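PDB 2WB7: PT26-6P from Thermococcus sp., which is of unknown function but is encoded by a mobile extrachromosomal element of euryarchaea and combines immunoglobulin-like domains with a helical domain. Local coordinates for residues A[5-10]-A[484-489]; A[236-241]-A[514-519]; A[445-450]-A[501-506]; A[453-458]-A[490-495]. All blocks are in the same frame, centred on the assembly; numbering follows the deposited sequence.

Contact 1. Residues A[5-10]-A[484-489]; sequences INDDDI and HEMAGD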
loop_
_atom_site.group_PDB
_atom_site.type_symbol
_atom_site.label_atom_id
_atom_site.label_comp_id
_atom_site.label_asym_id
_atom_site.label_seq_id
_atom_site.Cartn_x
_atom_site.Cartn_y
_atom_site.Cartn_z
ATOM N N ILE A 5 -19.224 30.164 3.647
ATOM C CA ILE A 5 -18.041 30.925 3.238
ATOM C C ILE A 5 -16.733 30.135 3.341
ATOM O O ILE A 5 -15.889 30.219 2.455
ATOM C CB ILE A 5 -17.919 32.222 4.048
ATOM C CG1 ILE A 5 -19.145 33.090 3.791
ATOM C CG2 ILE A 5 -16.622 32.968 3.710
ATOM C CD1 ILE A 5 -19.081 34.406 4.486
ATOM N N ASN A 6 -16.591 29.370 4.423
ATOM C CA ASN A 6 -15.371 28.620 4.728
ATOM C C ASN A 6 -15.376 27.172 4.278
ATOM O O ASN A 6 -14.326 26.545 4.172
ATOM C CB ASN A 6 -15.121 28.640 6.228
ATOM C CG ASN A 6 -14.356 29.858 6.661
ATOM O OD1 ASN A 6 -14.693 30.992 6.289
ATOM N ND2 ASN A 6 -13.301 29.640 7.443
ATOM N N ASP A 7 -16.564 26.630 4.057
ATOM C CA ASP A 7 -16.696 25.233 3.700
ATOM C C ASP A 7 -16.173 24.322 4.811
ATOM O O ASP A 7 -15.547 23.308 4.551
ATOM C CB ASP A 7 -15.979 24.982 2.384
ATOM C CG ASP A 7 -16.329 26.021 1.339
ATOM O OD1 ASP A 7 -17.474 26.011 0.836
ATOM O OD2 ASP A 7 -15.464 26.861 1.026
ATOM N N ASP A 8 -16.462 24.686 6.057
ATOM C CA ASP A 8 -16.172 23.835 7.203
ATOM C C ASP A 8 -17.054 22.592 7.232
ATOM O O ASP A 8 -16.926 21.757 8.115
ATOM C CB ASP A 8 -16.357 24.614 8.499
ATOM C CG ASP A 8 -15.250 25.629 8.729
ATOM O OD1 ASP A 8 -14.068 25.221 8.646
ATOM O OD2 ASP A 8 -15.553 26.827 8.997
ATOM N N ASP A 9 -17.961 22.466 6.276
ATOM C CA ASP A 9 -18.797 21.274 6.221
ATOM C C ASP A 9 -18.179 20.211 5.327
ATOM O O ASP A 9 -18.656 19.080 5.278
ATOM C CB ASP A 9 -20.229 21.603 5.772
ATOM C CG ASP A 9 -20.291 22.309 4.412
ATOM O OD1 ASP A 9 -21.244 22.037 3.665
ATOM O OD2 ASP A 9 -19.423 23.150 4.088
ATOM N N ILE A 10 -17.115 20.573 4.623
ATOM C CA ILE A 10 -16.428 19.612 3.768
ATOM C C ILE A 10 -15.626 18.642 4.630
ATOM O O ILE A 10 -14.773 19.043 5.426
ATOM C CB ILE A 10 -15.503 20.298 2.746
ATOM C CG1 ILE A 10 -16.327 21.217 1.841
ATOM C CG2 ILE A 10 -14.732 19.259 1.947
ATOM C CD1 ILE A 10 -15.535 21.959 0.800
ATOM N N HIS A 484 -21.864 22.448 -5.846
ATOM C CA HIS A 484 -22.153 22.042 -7.221
ATOM C C HIS A 484 -21.092 22.600 -8.161
ATOM O O HIS A 484 -20.625 21.888 -9.043
ATOM C CB HIS A 484 -23.561 22.456 -7.694
ATOM C CG HIS A 484 -24.657 21.533 -7.247
ATOM N ND1 HIS A 484 -24.579 20.161 -7.375
ATOM C CD2 HIS A 484 -25.862 21.787 -6.681
ATOM C CE1 HIS A 484 -25.682 19.610 -6.899
ATOM N NE2 HIS A 484 -26.471 20.575 -6.461
ATOM N N GLU A 485 -20.695 23.860 -7.985
ATOM C CA GLU A 485 -19.649 24.402 -8.851
ATOM C C GLU A 485 -18.324 23.662 -8.661
ATOM O O GLU A 485 -17.576 23.452 -9.622
ATOM C CB GLU A 485 -19.425 25.903 -8.663
ATOM C CG GLU A 485 -18.617 26.464 -9.822
ATOM C CD GLU A 485 -17.791 27.721 -9.499
ATOM O OE1 GLU A 485 -17.974 28.305 -8.412
ATOM O OE2 GLU A 485 -16.957 28.115 -10.366
HETATM N N MSE A 486 -18.043 23.276 -7.417
HETATM C CA MSE A 486 -16.834 22.531 -7.084
HETATM C C MSE A 486 -16.839 21.154 -7.745
HETATM O O MSE A 486 -15.820 20.704 -8.295
HETATM C CB MSE A 486 -16.728 22.393 -5.576
HETATM C CG MSE A 486 -16.357 23.690 -4.854
HETATM SE SE MSE A 486 -16.752 23.536 -2.939
HETATM C CE MSE A 486 -15.732 25.011 -2.186
ATOM N N ALA A 487 -18.002 20.497 -7.692
ATOM C CA ALA A 487 -18.231 19.215 -8.345
ATOM C C ALA A 487 -18.007 19.314 -9.856
ATOM O O ALA A 487 -17.259 18.539 -10.441
ATOM C CB ALA A 487 -19.618 18.755 -8.044
ATOM N N GLY A 488 -18.633 20.298 -10.482
ATOM C CA GLY A 488 -18.447 20.541 -11.897
ATOM C C GLY A 488 -16.999 20.803 -12.229
ATOM O O GLY A 488 -16.488 20.311 -13.244
ATOM N N ASP A 489 -16.325 21.579 -11.383
ATOM C CA ASP A 489 -14.891 21.832 -11.581
ATOM C C ASP A 489 -14.082 20.535 -11.583
ATOM O O ASP A 489 -13.163 20.361 -12.387
ATOM C CB ASP A 489 -14.350 22.826 -10.554
ATOM C CG ASP A 489 -14.824 24.250 -10.827
ATOM O OD1 ASP A 489 -15.234 24.540 -11.982
ATOM O OD2 ASP A 489 -14.786 25.086 -9.894
#

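Contact 2. Residues A[236-241]-A[514-519]; sequences GSLPIK and KEYSNL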
loop_
_atom_site.group_PDB
_atom_site.type_symbol
_atom_site.label_atom_id
_atom_site.label_comp_id
_atom_site.label_asym_id
_atom_site.label_seq_id
_atom_site.Cartn_x
_atom_site.Cartn_y
_atom_site.Cartn_z
ATOM N N GLY A 236 -7.442 12.922 -3.811
ATOM C CA GLY A 236 -7.493 14.116 -4.628
ATOM C C GLY A 236 -7.087 15.398 -3.921
ATOM O O GLY A 236 -6.143 15.428 -3.145
ATOM N N SER A 237 -7.802 16.475 -4.208
ATOM C CA SER A 237 -7.395 17.782 -3.750
ATOM C C SER A 237 -8.618 18.567 -3.363
ATOM O O SER A 237 -9.671 18.413 -3.976
ATOM C CB SER A 237 -6.688 18.514 -4.881
ATOM O OG SER A 237 -6.402 19.850 -4.543
ATOM N N LEU A 238 -8.500 19.400 -2.341
ATOM C CA LEU A 238 -9.556 20.351 -2.075
ATOM C C LEU A 238 -9.734 21.234 -3.319
ATOM O O LEU A 238 -8.813 21.394 -4.114
ATOM C CB LEU A 238 -9.194 21.196 -0.854
ATOM C CG LEU A 238 -9.434 20.540 0.506
ATOM C CD1 LEU A 238 -8.779 21.361 1.600
ATOM C CD2 LEU A 238 -10.938 20.320 0.781
ATOM N N PRO A 239 -10.920 21.812 -3.495
ATOM C CA PRO A 239 -11.127 22.751 -4.584
ATOM C C PRO A 239 -10.120 23.903 -4.578
ATOM O O PRO A 239 -9.628 24.287 -3.531
ATOM C CB PRO A 239 -12.544 23.271 -4.314
ATOM C CG PRO A 239 -13.236 22.101 -3.663
ATOM C CD PRO A 239 -12.169 21.496 -2.782
ATOM N N ILE A 240 -9.830 24.467 -5.747
ATOM C CA ILE A 240 -8.778 25.480 -5.861
ATOM C C ILE A 240 -8.985 26.721 -4.996
ATOM O O ILE A 240 -8.031 27.458 -4.733
ATOM C CB ILE A 240 -8.538 25.926 -7.333
ATOM C CG1 ILE A 240 -9.784 26.617 -7.885
ATOM C CG2 ILE A 240 -8.117 24.743 -8.174
ATOM C CD1 ILE A 240 -9.651 27.104 -9.304
ATOM N N LYS A 241 -10.212 26.987 -4.563
ATOM C CA LYS A 241 -10.416 28.174 -3.733
ATOM C C LYS A 241 -9.541 28.138 -2.481
ATOM O O LYS A 241 -9.231 29.177 -1.916
ATOM C CB LYS A 241 -11.884 28.391 -3.356
ATOM C CG LYS A 241 -12.421 27.432 -2.333
ATOM C CD LYS A 241 -13.220 28.163 -1.282
ATOM C CE LYS A 241 -12.811 27.697 0.097
ATOM N NZ LYS A 241 -13.048 28.752 1.111
ATOM N N LYS A 514 -18.520 13.240 -7.449
ATOM C CA LYS A 514 -19.689 12.577 -6.890
ATOM C C LYS A 514 -19.879 12.982 -5.427
ATOM O O LYS A 514 -21.006 13.117 -4.945
ATOM C CB LYS A 514 -19.555 11.064 -7.021
ATOM C CG LYS A 514 -20.761 10.300 -6.530
ATOM C CD LYS A 514 -21.993 10.580 -7.420
ATOM C CE LYS A 514 -23.315 10.352 -6.640
ATOM N NZ LYS A 514 -23.398 9.002 -5.948
ATOM N N GLU A 515 -18.773 13.177 -4.719
ATOM C CA GLU A 515 -18.847 13.451 -3.284
ATOM C C GLU A 515 -19.410 14.830 -3.001
ATOM O O GLU A 515 -20.366 14.967 -2.250
ATOM C CB GLU A 515 -17.475 13.311 -2.639
ATOM C CG GLU A 515 -17.025 11.873 -2.468
ATOM C CD GLU A 515 -15.588 11.783 -1.962
ATOM O OE1 GLU A 515 -15.048 12.833 -1.527
ATOM O OE2 GLU A 515 -14.996 10.673 -2.011
ATOM N N TYR A 516 -18.813 15.853 -3.610
ATOM C CA TYR A 516 -19.264 17.223 -3.439
ATOM C C TYR A 516 -20.679 17.435 -3.988
ATOM O O TYR A 516 -21.466 18.210 -3.452
ATOM C CB TYR A 516 -18.270 18.179 -4.109
ATOM C CG TYR A 516 -17.004 18.369 -3.311
ATOM C CD1 TYR A 516 -16.639 19.623 -2.821
ATOM C CD2 TYR A 516 -16.186 17.279 -3.022
ATOM C CE1 TYR A 516 -15.470 19.785 -2.076
ATOM C CE2 TYR A 516 -15.030 17.428 -2.288
ATOM C CZ TYR A 516 -14.678 18.677 -1.810
ATOM O OH TYR A 516 -13.534 18.799 -1.071
ATOM N N SER A 517 -21.007 16.748 -5.064
ATOM C CA SER A 517 -22.352 16.815 -5.554
ATOM C C SER A 517 -23.321 16.305 -4.491
ATOM O O SER A 517 -24.338 16.940 -4.225
ATOM C CB SER A 517 -22.486 16.030 -6.849
ATOM O OG SER A 517 -23.835 16.011 -7.266
ATOM N N ASN A 518 -22.995 15.190 -3.847
ATOM C CA ASN A 518 -23.867 14.681 -2.804
ATOM C C ASN A 518 -23.927 15.594 -1.589
ATOM O O ASN A 518 -24.957 15.697 -0.926
ATOM C CB ASN A 518 -23.494 13.252 -2.393
ATOM C CG ASN A 518 -23.661 12.255 -3.531
ATOM O OD1 ASN A 518 -23.141 11.145 -3.476
ATOM N ND2 ASN A 518 -24.375 12.652 -4.570
ATOM N N LEU A 519 -22.820 16.251 -1.279
ATOM C CA LEU A 519 -22.834 17.184 -0.167
ATOM C C LEU A 519 -23.799 18.308 -0.517
ATOM O O LEU A 519 -24.623 18.730 0.324
ATOM C CB LEU A 519 -21.439 17.732 0.109
ATOM C CG LEU A 519 -21.326 18.711 1.281
ATOM C CD1 LEU A 519 -22.017 18.165 2.493
ATOM C CD2 LEU A 519 -19.890 18.991 1.592
#

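Contact 3. Residues A[445-450]-A[501-506]; sequences IEYAQG and GDLEQA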
loop_
_atom_site.group_PDB
_atom_site.type_symbol
_atom_site.label_atom_id
_atom_site.label_comp_id
_atom_site.label_asym_id
_atom_site.label_seq_id
_atom_site.Cartn_x
_atom_site.Cartn_y
_atom_site.Cartn_z
ATOM N N ILE A 445 -16.585 11.401 -21.822
ATOM C CA ILE A 445 -17.989 11.686 -22.089
ATOM C C ILE A 445 -18.820 11.775 -20.804
ATOM O O ILE A 445 -19.547 12.753 -20.576
ATOM C CB ILE A 445 -18.603 10.643 -23.045
ATOM C CG1 ILE A 445 -17.949 10.774 -24.424
ATOM C CG2 ILE A 445 -20.108 10.818 -23.149
ATOM C CD1 ILE A 445 -18.329 9.678 -25.383
ATOM N N GLU A 446 -18.720 10.759 -19.963
ATOM C CA GLU A 446 -19.479 10.772 -18.743
ATOM C C GLU A 446 -19.087 11.919 -17.824
ATOM O O GLU A 446 -19.939 12.523 -17.182
ATOM C CB GLU A 446 -19.311 9.456 -18.024
ATOM C CG GLU A 446 -19.885 8.289 -18.790
ATOM C CD GLU A 446 -20.344 7.205 -17.846
ATOM O OE1 GLU A 446 -20.374 6.015 -18.260
ATOM O OE2 GLU A 446 -20.658 7.564 -16.678
ATOM N N TYR A 447 -17.795 12.222 -17.765
ATOM C CA TYR A 447 -17.313 13.283 -16.897
ATOM C C TYR A 447 -17.799 14.633 -17.392
ATOM O O TYR A 447 -18.427 15.397 -16.637
ATOM C CB TYR A 447 -15.786 13.283 -16.807
ATOM C CG TYR A 447 -15.223 11.996 -16.260
ATOM C CD1 TYR A 447 -13.922 11.600 -16.552
ATOM C CD2 TYR A 447 -16.008 11.145 -15.493
ATOM C CE1 TYR A 447 -13.411 10.416 -16.063
ATOM C CE2 TYR A 447 -15.507 9.959 -15.007
ATOM C CZ TYR A 447 -14.209 9.604 -15.299
ATOM O OH TYR A 447 -13.701 8.429 -14.820
ATOM N N ALA A 448 -17.518 14.911 -18.662
ATOM C CA ALA A 448 -17.902 16.181 -19.255
ATOM C C ALA A 448 -19.411 16.423 -19.115
ATOM O O ALA A 448 -19.847 17.526 -18.794
ATOM C CB ALA A 448 -17.439 16.274 -20.707
ATOM N N GLN A 449 -20.215 15.391 -19.303
ATOM C CA GLN A 449 -21.640 15.568 -19.083
ATOM C C GLN A 449 -21.909 15.843 -17.598
ATOM O O GLN A 449 -22.760 16.675 -17.260
ATOM C CB GLN A 449 -22.436 14.349 -19.560
ATOM C CG GLN A 449 -23.963 14.535 -19.549
ATOM C CD GLN A 449 -24.414 15.755 -20.354
ATOM O OE1 GLN A 449 -24.043 15.922 -21.519
ATOM N NE2 GLN A 449 -25.221 16.611 -19.730
ATOM N N GLY A 450 -21.187 15.141 -16.720
ATOM C CA GLY A 450 -21.329 15.348 -15.294
ATOM C C GLY A 450 -21.070 16.800 -14.949
ATOM O O GLY A 450 -21.804 17.407 -14.170
ATOM N N GLY A 501 -4.721 10.863 -21.461
ATOM C CA GLY A 501 -3.876 9.749 -21.073
ATOM C C GLY A 501 -3.607 9.594 -19.591
ATOM O O GLY A 501 -2.639 8.944 -19.201
ATOM N N ASP A 502 -4.457 10.167 -18.751
ATOM C CA ASP A 502 -4.349 9.911 -17.332
ATOM C C ASP A 502 -5.696 9.564 -16.760
ATOM O O ASP A 502 -6.287 10.342 -16.022
ATOM C CB ASP A 502 -3.777 11.120 -16.610
ATOM C CG ASP A 502 -3.375 10.805 -15.189
ATOM O OD1 ASP A 502 -3.689 9.685 -14.733
ATOM O OD2 ASP A 502 -2.756 11.678 -14.530
ATOM N N LEU A 503 -6.180 8.381 -17.092
ATOM C CA LEU A 503 -7.492 7.960 -16.645
ATOM C C LEU A 503 -7.514 7.640 -15.149
ATOM O O LEU A 503 -8.561 7.735 -14.496
ATOM C CB LEU A 503 -7.943 6.763 -17.470
ATOM C CG LEU A 503 -9.282 6.144 -17.097
ATOM C CD1 LEU A 503 -10.433 7.196 -16.969
ATOM C CD2 LEU A 503 -9.606 5.034 -18.120
ATOM N N GLU A 504 -6.364 7.266 -14.596
ATOM C CA GLU A 504 -6.303 6.958 -13.171
ATOM C C GLU A 504 -6.623 8.197 -12.368
ATOM O O GLU A 504 -7.542 8.190 -11.554
ATOM C CB GLU A 504 -4.936 6.433 -12.766
ATOM C CG GLU A 504 -4.467 5.208 -13.559
ATOM C CD GLU A 504 -3.580 5.561 -14.780
ATOM O OE1 GLU A 504 -3.556 6.751 -15.202
ATOM O OE2 GLU A 504 -2.916 4.635 -15.323
ATOM N N GLN A 505 -5.858 9.267 -12.584
ATOM C CA GLN A 505 -6.108 10.503 -11.846
ATOM C C GLN A 505 -7.498 11.084 -12.156
ATOM O O GLN A 505 -8.125 11.719 -11.304
ATOM C CB GLN A 505 -4.996 11.534 -12.058
ATOM C CG GLN A 505 -5.057 12.668 -11.039
ATOM C CD GLN A 505 -3.790 13.493 -10.978
ATOM O OE1 GLN A 505 -2.731 13.021 -10.533
ATOM N NE2 GLN A 505 -3.891 14.748 -11.408
ATOM N N ALA A 506 -7.977 10.825 -13.373
ATOM C CA ALA A 506 -9.323 11.193 -13.788
ATOM C C ALA A 506 -10.370 10.561 -12.883
ATOM O O ALA A 506 -11.388 11.175 -12.568
ATOM C CB ALA A 506 -9.548 10.774 -15.207
#

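Contact 4. Residues A[453-458]-A[490-495]; sequences DEYKAA and YYVNAA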
loop_
_atom_site.group_PDB
_atom_site.type_symbol
_atom_site.label_atom_id
_atom_site.label_comp_id
_atom_site.label_asym_id
_atom_site.label_seq_id
_atom_site.Cartn_x
_atom_site.Cartn_y
_atom_site.Cartn_z
ATOM N N ASP A 453 -24.045 18.881 -15.933
ATOM C CA ASP A 453 -25.138 18.748 -14.972
ATOM C C ASP A 453 -24.867 19.434 -13.618
ATOM O O ASP A 453 -25.805 19.891 -12.940
ATOM C CB ASP A 453 -25.488 17.271 -14.735
ATOM C CG ASP A 453 -25.825 16.522 -16.023
ATOM O OD1 ASP A 453 -26.311 17.136 -17.002
ATOM O OD2 ASP A 453 -25.617 15.292 -16.045
ATOM N N GLU A 454 -23.604 19.502 -13.211
ATOM C CA GLU A 454 -23.301 20.133 -11.932
ATOM C C GLU A 454 -23.479 21.645 -12.008
ATOM O O GLU A 454 -24.154 22.249 -11.150
ATOM C CB GLU A 454 -21.907 19.763 -11.443
ATOM C CG GLU A 454 -21.817 18.334 -10.957
ATOM C CD GLU A 454 -22.847 18.010 -9.867
ATOM O OE1 GLU A 454 -22.932 18.709 -8.830
ATOM O OE2 GLU A 454 -23.587 17.021 -10.043
ATOM N N TYR A 455 -22.885 22.241 -13.045
ATOM C CA TYR A 455 -22.975 23.673 -13.266
ATOM C C TYR A 455 -24.431 24.067 -13.390
ATOM O O TYR A 455 -24.855 25.044 -12.790
ATOM C CB TYR A 455 -22.203 24.081 -14.512
ATOM C CG TYR A 455 -20.696 23.959 -14.368
ATOM C CD1 TYR A 455 -19.903 23.507 -15.421
ATOM C CD2 TYR A 455 -20.063 24.298 -13.181
ATOM C CE1 TYR A 455 -18.528 23.410 -15.302
ATOM C CE2 TYR A 455 -18.679 24.201 -13.050
ATOM C CZ TYR A 455 -17.918 23.755 -14.112
ATOM O OH TYR A 455 -16.548 23.661 -13.969
ATOM N N LYS A 456 -25.194 23.293 -14.166
ATOM C CA LYS A 456 -26.648 23.491 -14.307
ATOM C C LYS A 456 -27.346 23.502 -12.953
ATOM O O LYS A 456 -28.246 24.315 -12.717
ATOM C CB LYS A 456 -27.289 22.395 -15.171
ATOM C CG LYS A 456 -27.216 22.561 -16.706
ATOM C CD LYS A 456 -28.484 21.923 -17.297
ATOM C CE LYS A 456 -28.234 21.049 -18.521
ATOM N NZ LYS A 456 -28.826 21.639 -19.777
ATOM N N ALA A 457 -26.955 22.599 -12.063
ATOM C CA ALA A 457 -27.581 22.578 -10.738
ATOM C C ALA A 457 -27.248 23.848 -9.962
ATOM O O ALA A 457 -28.074 24.366 -9.195
ATOM C CB ALA A 457 -27.133 21.365 -9.952
ATOM N N ALA A 458 -26.020 24.326 -10.130
ATOM C CA ALA A 458 -25.582 25.510 -9.434
ATOM C C ALA A 458 -26.350 26.716 -9.938
ATOM O O ALA A 458 -26.829 27.529 -9.148
ATOM C CB ALA A 458 -24.107 25.708 -9.625
ATOM N N TYR A 490 -14.450 19.613 -10.697
ATOM C CA TYR A 490 -13.774 18.324 -10.635
ATOM C C TYR A 490 -14.003 17.580 -11.940
ATOM O O TYR A 490 -13.049 17.123 -12.567
ATOM C CB TYR A 490 -14.288 17.475 -9.465
ATOM C CG TYR A 490 -13.733 17.844 -8.103
ATOM C CD1 TYR A 490 -12.366 17.962 -7.894
ATOM C CD2 TYR A 490 -14.583 18.060 -7.017
ATOM C CE1 TYR A 490 -11.843 18.299 -6.633
ATOM C CE2 TYR A 490 -14.078 18.381 -5.754
ATOM C CZ TYR A 490 -12.705 18.500 -5.575
ATOM O OH TYR A 490 -12.220 18.822 -4.334
ATOM N N TYR A 491 -15.274 17.465 -12.334
ATOM C CA TYR A 491 -15.661 16.732 -13.549
ATOM C C TYR A 491 -14.883 17.196 -14.760
ATOM O O TYR A 491 -14.470 16.399 -15.605
ATOM C CB TYR A 491 -17.161 16.849 -13.817
ATOM C CG TYR A 491 -17.965 15.767 -13.133
ATOM C CD1 TYR A 491 -19.067 16.080 -12.376
ATOM C CD2 TYR A 491 -17.592 14.427 -13.233
ATOM C CE1 TYR A 491 -19.796 15.113 -11.750
ATOM C CE2 TYR A 491 -18.311 13.443 -12.608
ATOM C CZ TYR A 491 -19.419 13.795 -11.867
ATOM O OH TYR A 491 -20.150 12.834 -11.218
ATOM N N VAL A 492 -14.652 18.497 -14.816
ATOM C CA VAL A 492 -13.944 19.088 -15.928
ATOM C C VAL A 492 -12.472 18.699 -15.888
ATOM O O VAL A 492 -11.878 18.343 -16.927
ATOM C CB VAL A 492 -14.068 20.607 -15.907
ATOM C CG1 VAL A 492 -12.876 21.230 -16.616
ATOM C CG2 VAL A 492 -15.425 21.046 -16.524
ATOM N N ASN A 493 -11.873 18.768 -14.696
ATOM C CA ASN A 493 -10.553 18.193 -14.503
ATOM C C ASN A 493 -10.529 16.729 -14.948
ATOM O O ASN A 493 -9.622 16.307 -15.668
ATOM C CB ASN A 493 -10.115 18.317 -13.048
ATOM C CG ASN A 493 -9.540 19.686 -12.727
ATOM O OD1 ASN A 493 -8.346 19.935 -12.910
ATOM N ND2 ASN A 493 -10.383 20.579 -12.240
ATOM N N ALA A 494 -11.542 15.969 -14.541
ATOM C CA ALA A 494 -11.585 14.544 -14.854
ATOM C C ALA A 494 -11.624 14.283 -16.380
ATOM O O ALA A 494 -10.800 13.519 -16.932
ATOM C CB ALA A 494 -12.756 13.877 -14.155
ATOM N N ALA A 495 -12.569 14.929 -17.061
ATOM C CA ALA A 495 -12.670 14.779 -18.502
ATOM C C ALA A 495 -11.350 15.116 -19.185
ATOM O O ALA A 495 -10.885 14.383 -20.041
ATOM C CB ALA A 495 -13.792 15.643 -19.038
#

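Contact 1. Residues A[5-10]-A[484-489]
D7 OD2 is gripped by two lysines, K482 and K241, and D7 OD1 forms a third salt bridge with K483; the same carboxylate meets M486. D7 is buried, so these lysines probably offset the cost of placing its charge there. They may also favour the ionised form.

M486 is a selenomethionine that reaches out from its helix. CG stands beside the backbone N, chi1 -72°, and the chain is extended beyond it. This sends the methyl group out to the aspartate. M486 CE lies 3.6 Å from D7 OD1, with D7 CG and OD2 almost as near. The two side chains approach from opposite directions. No hydrogen bond joins the segments, so the methyl simply rests against the carboxylate.

I10 adds the apolar half of the contact. I10 CD1 is 4.2 Å from M486 SE. Thus one selenomethionine touches a charged group with its methyl and an aliphatic branch with its selenium.

D7 and I10 are brought to the same side chain by the fold of the loop. I10 N donates to D7 O at 3.2 Å. That bond closes a type I beta turn from D7 to I10, whose first and last side chains rest on M486 of helix 471-499.

Contact 2. Residues A[236-241]-A[514-519]
P239 packs against the phenol end of Y516, and this is the tight part of the contact. P239 CG lies 3.6 Å from Y516 CE1, and P239 CD lies 3.5 Å from Y516 OH. P239 CG comes obliquely to the ring on its CE1 side, and the two side chains come from opposite directions.

L238 brings a second carbon to the same oxygen. Its CB bond points away from the helix, but the end of the side chain comes nearer, and L238 CD2 is 3.5 Å from Y516 OH. The two side chains cross at about a right angle. Y516 can reach the loop because CG stands beside the backbone N, chi1 -76°. Its hydroxyl has a polar partner in D12, to which it is hydrogen-bonded. Within the buried loop, S237 OG donates to L238 O at 2.9 Å, in the carbonyl plane and on a lone pair.

The far side of the helix is looser. K514 is exposed, and N518 is partly so. They are joined by a weak hydrogen bond of 3.3 Å from K514 NZ to N518 OD1.

Loop 236-241 runs between strands 221-222 and 253-261. Helix 471-499 flanks the contact, with M486 against both P239 and Y516, and the ring of Y490 edge-to-face with that of Y516.

Contact 3. Residues A[445-450]-A[501-506]
Y447 meets L503 and A506 in a helix-to-helix contact of the C-terminal helical domain. It joins the early part of helix 442-465 to the first turn of helix 503-523. The two helices run in roughly the same direction here.

The contact across the segments is apolar and rests on one tyrosine. Y447 CE1 lies 4.0 Å from A506 CB. The methyl comes obliquely to the ring. L503 reaches the same ring at its edge, near the ring plane. L503 CD1 is 4.1 Å from Y447 OH. The tyrosine and leucine side chains cross at about a right angle. With CG opposite the backbone N, chi1 177°, L503 carries its branch toward the hydroxyl. The small side chain of A506 probably lets the ring come close to the second helix. Y447 also touches A494, A495 and A498 of helix 471-499, so its ring lies between helices 471-499 and 503-523.

The hydrogen bonds lie within the segments. In 445-450 they are the usual helical ones, such as G450 N to E446 O. The other segment begins in a loop. G501 has a positive phi, a conformation that glycine adopts easily. The next residue, D502, is the N-cap of helix 503-523. OD2 of this aspartate is hydrogen-bonded to H354 on strand 350-364, which ties the helix start to a beta sheet. D502 OD1 takes the capping bond from Q505 N at 3.1 Å. The N-H points nearly straight at the oxygen, 164°, but meets it from above the carboxylate plane, 52° out of it.

Contact 4. Residues A[453-458]-A[490-495]
E454 and Y491 form one of two van der Waals contacts between helices 442-465 and 471-499. The aliphatic part of the glutamate does the touching. E454 CG lies 3.8 Å from Y491 CD1 and 3.9 Å from Y491 CE1, at the ring edge and in its plane. The carboxylate is tilted 46° from that ring. The chain bends at chi2, -55°, which turns the acid group aside after CG has met the tyrosine.

The second contact uses the next residue on each helix, Y455 and V492. V492 CG2 sits 3.8 Å from Y455 OH and 4.1 Å from Y455 CE1. It comes obliquely to the ring, and the two side chains cross at about a right angle.

Polar bonds run to residues beside the contact, and none joins the two segments directly. E454 is buried, but both its oxygens are satisfied: OE1 by H484 ND1 and OE2 by S517 OG. Y455 OH is hydrogen-bonded to D489 OD1, which probably holds the end of the ring in place.

The two helices are antiparallel neighbours in the C-terminal helical domain. Helix 408-438 touches Y455 through K425 and I426, while helix 503-523 meets Y491 through A513.

From the N terminus, residues 5-10 come first. Contact 1 joins them to helix 471-499 and closes a loop of 473 residues that includes the sheets between. Contact 2 starts in the loop at 236-241 and ends on helix 503-523, so it crosses contact 1. Contacts 3 and 4 start on helix 442-465. Contact 4 lies within the span of contact 3, and contact 3 within that of contact 2. Contact 1 crosses contacts 3 and 4 as well. Contacts 1 and 2 tie the N-terminal loop and an interstrand loop to the helical domain; contacts 3 and 4 bind its helices together. Contact 4 touches each of the other three.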